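PDB 1LQT: NADPH-ferredoxin reductase FprA from Mycobacterium tuberculosis, which binds FAD and transfers electrons between NADPH and ferredoxin, and may thereby supply P450 systems. Local coordinates for residues A[68-71]-A[75-78]. Numbering follows the deposited sequence.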
ATOM      1  N   GLU A  68     -13.331  -8.319  10.081  1.00 10.08           N
ATOM      2  CA  GLU A  68     -13.958  -8.239  11.407  1.00 10.25           C
ATOM      3  C   GLU A  68     -14.671  -9.544  11.741  1.00 10.61           C
ATOM      4  O   GLU A  68     -14.620 -10.004  12.868  1.00 11.18           O
ATOM      5  CB  GLU A  68     -14.932  -7.073  11.469  1.00 10.43           C
ATOM      6  CG  GLU A  68     -14.209  -5.731  11.457  1.00 10.33           C
ATOM      7  CD  GLU A  68     -15.143  -4.545  11.403  1.00 11.11           C
ATOM      8  OE1 GLU A  68     -16.008  -4.523  10.512  1.00 12.51           O
ATOM      9  OE2 GLU A  68     -14.976  -3.641  12.202  1.00 11.75           O
ATOM     10  N   LYS A  69     -15.324 -10.137  10.760  1.00 11.10           N
ATOM     11  CA  LYS A  69     -15.993 -11.400  10.987  1.00 12.30           C
ATOM     12  C   LYS A  69     -14.980 -12.485  11.342  1.00 12.35           C
ATOM     13  O   LYS A  69     -15.210 -13.259  12.256  1.00 13.76           O
ATOM     14  CB  LYS A  69     -16.806 -11.787   9.756  0.50 13.67           C
ATOM     15  CG  LYS A  69     -17.669 -13.028   9.941  0.50 15.38           C
ATOM     16  CD  LYS A  69     -18.587 -13.275   8.755  0.50 18.99           C
ATOM     17  CE  LYS A  69     -19.135 -14.686   8.775  0.50 22.26           C
ATOM     18  NZ  LYS A  69     -19.819 -14.937  10.063  0.50 25.23           N
ATOM     19  N   THR A  70     -13.831 -12.519  10.668  1.00 11.43           N
ATOM     20  CA  THR A  70     -12.799 -13.473  11.027  1.00 12.04           C
ATOM     21  C   THR A  70     -12.336 -13.225  12.466  1.00 11.76           C
ATOM     22  O   THR A  70     -12.158 -14.153  13.247  1.00 13.35           O
ATOM     23  CB  THR A  70     -11.646 -13.350  10.044  1.00 12.22           C
ATOM     24  OG1 THR A  70     -12.095 -13.800   8.766  1.00 13.57           O
ATOM     25  CG2 THR A  70     -10.442 -14.208  10.456  1.00 13.99           C
ATOM     26  N   ALA A  71     -12.129 -11.952  12.807  1.00 11.82           N
ATOM     27  CA  ALA A  71     -11.644 -11.589  14.122  1.00 12.46           C
ATOM     28  C   ALA A  71     -12.628 -11.929  15.239  1.00 12.68           C
ATOM     29  O   ALA A  71     -12.210 -12.035  16.396  1.00 15.70           O
ATOM     30  CB  ALA A  71     -11.237 -10.132  14.159  1.00 12.41           C
ATOM     31  N   ARG A  75     -11.067 -18.379  18.311  1.00 12.18           N
ATOM     32  CA  ARG A  75      -9.721 -18.930  18.138  1.00 12.19           C
ATOM     33  C   ARG A  75      -8.702 -17.874  17.692  1.00 11.93           C
ATOM     34  O   ARG A  75      -7.529 -18.166  17.581  1.00 12.59           O
ATOM     35  CB  ARG A  75      -9.789 -20.013  17.071  1.00 12.53           C
ATOM     36  CG  ARG A  75     -10.648 -21.221  17.467  1.00 13.49           C
ATOM     37  CD  ARG A  75     -10.876 -22.180  16.344  1.00 13.69           C
ATOM     38  NE  ARG A  75     -11.723 -21.608  15.313  1.00 13.19           N
ATOM     39  CZ  ARG A  75     -12.109 -22.246  14.224  1.00 13.53           C
ATOM     40  NH1 ARG A  75     -11.713 -23.487  13.967  1.00 15.25           N
ATOM     41  NH2 ARG A  75     -12.902 -21.639  13.362  1.00 14.55           N
ATOM     42  N   PHE A  76      -9.186 -16.662  17.418  1.00 11.89           N
ATOM     43  CA  PHE A  76      -8.387 -15.561  16.892  1.00 11.43           C
ATOM     44  C   PHE A  76      -8.148 -14.519  17.961  1.00 11.75           C
ATOM     45  O   PHE A  76      -9.095 -14.125  18.657  1.00 13.42           O
ATOM     46  CB  PHE A  76      -9.174 -14.918  15.750  1.00 12.24           C
ATOM     47  CG  PHE A  76      -8.497 -13.743  15.112  1.00 12.85           C
ATOM     48  CD1 PHE A  76      -8.611 -12.486  15.639  1.00 14.33           C
ATOM     49  CD2 PHE A  76      -7.802 -13.904  13.923  1.00 15.50           C
ATOM     50  CE1 PHE A  76      -7.964 -11.410  15.009  1.00 15.87           C
ATOM     51  CE2 PHE A  76      -7.187 -12.855  13.302  1.00 17.82           C
ATOM     52  CZ  PHE A  76      -7.248 -11.637  13.846  1.00 17.07           C
ATOM     53  N   ARG A  77      -6.910 -14.023  18.044  1.00 11.69           N
ATOM     54  CA  ARG A  77      -6.571 -12.903  18.913  1.00 12.30           C
ATOM     55  C   ARG A  77      -5.755 -11.895  18.087  1.00 11.68           C
ATOM     56  O   ARG A  77      -4.958 -12.283  17.241  1.00 11.80           O
ATOM     57  CB  ARG A  77      -5.751 -13.341  20.117  1.00 12.55           C
ATOM     58  CG  ARG A  77      -6.454 -14.327  21.012  1.00 13.47           C
ATOM     59  CD  ARG A  77      -5.749 -14.613  22.326  1.00 14.70           C
ATOM     60  NE  ARG A  77      -4.414 -15.174  22.114  1.00 13.97           N
ATOM     61  CZ  ARG A  77      -3.657 -15.653  23.090  1.00 14.09           C
ATOM     62  NH1 ARG A  77      -4.095 -15.606  24.328  1.00 15.58           N
ATOM     63  NH2 ARG A  77      -2.471 -16.156  22.832  1.00 15.00           N
ATOM     64  N   PHE A  78      -5.943 -10.620  18.402  1.00 11.16           N
ATOM     65  CA  PHE A  78      -5.190  -9.514  17.832  1.00 10.41           C
ATOM     66  C   PHE A  78      -4.364  -8.815  18.899  1.00  9.84           C
ATOM     67  O   PHE A  78      -4.853  -8.544  19.983  1.00 11.52           O
ATOM     68  CB  PHE A  78      -6.168  -8.505  17.250  1.00 11.42           C
ATOM     69  CG  PHE A  78      -5.538  -7.237  16.692  1.00 10.70           C
ATOM     70  CD1 PHE A  78      -4.952  -7.231  15.446  1.00 10.62           C
ATOM     71  CD2 PHE A  78      -5.602  -6.037  17.384  1.00 11.01           C
ATOM     72  CE1 PHE A  78      -4.437  -6.063  14.936  1.00 10.80           C
ATOM     73  CE2 PHE A  78      -5.088  -4.872  16.872  1.00 10.63           C
ATOM     74  CZ  PHE A  78      -4.497  -4.872  15.650  1.00 10.71           C
TER
HETATM   75  O   HOH W   1     -10.589 -11.160  18.823  1.00 34.26           O
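Ala71, the last residue of helix 64-71, lies over one face of the Phe76 ring. Its CA stands 3.9 Å from the centroid of that ring and 27° off the normal, which meets the criterion for a CH-pi contact. The offset runs toward the rim: Ala71 CA comes within 3.5 Å of Phe76 CD1, while Ala71 CB packs against Phe76 CE1 at 3.6 Å. The Phe76 side chain already leaves the strand toward the helix, and with CG anti to the backbone N (chi1 179°) the ring is carried on to Ala71; its CB passes 4.0 Å from Thr70 O. The methyl CG2 of Thr70 approaches less closely, 4.4 Å from Phe76 CD2. A water in the ring plane, at its edge, lies 3.0 Å from Ala71 O and, as a weak bond, near Phe76 O; having more acceptors in reach than protons, it need not serve both at once.

Four residues, 72-75, link this helix to strand 76-80, which runs parallel to strand 34-40 in the FAD-side sheet of the Rossmann-like fold. Phe76 also touches Val36 and Met38 of that neighbouring strand. No direct hydrogen bond joins the two segments, so the contact rests on dispersion and a weakly polarised C-H over the aromatic face.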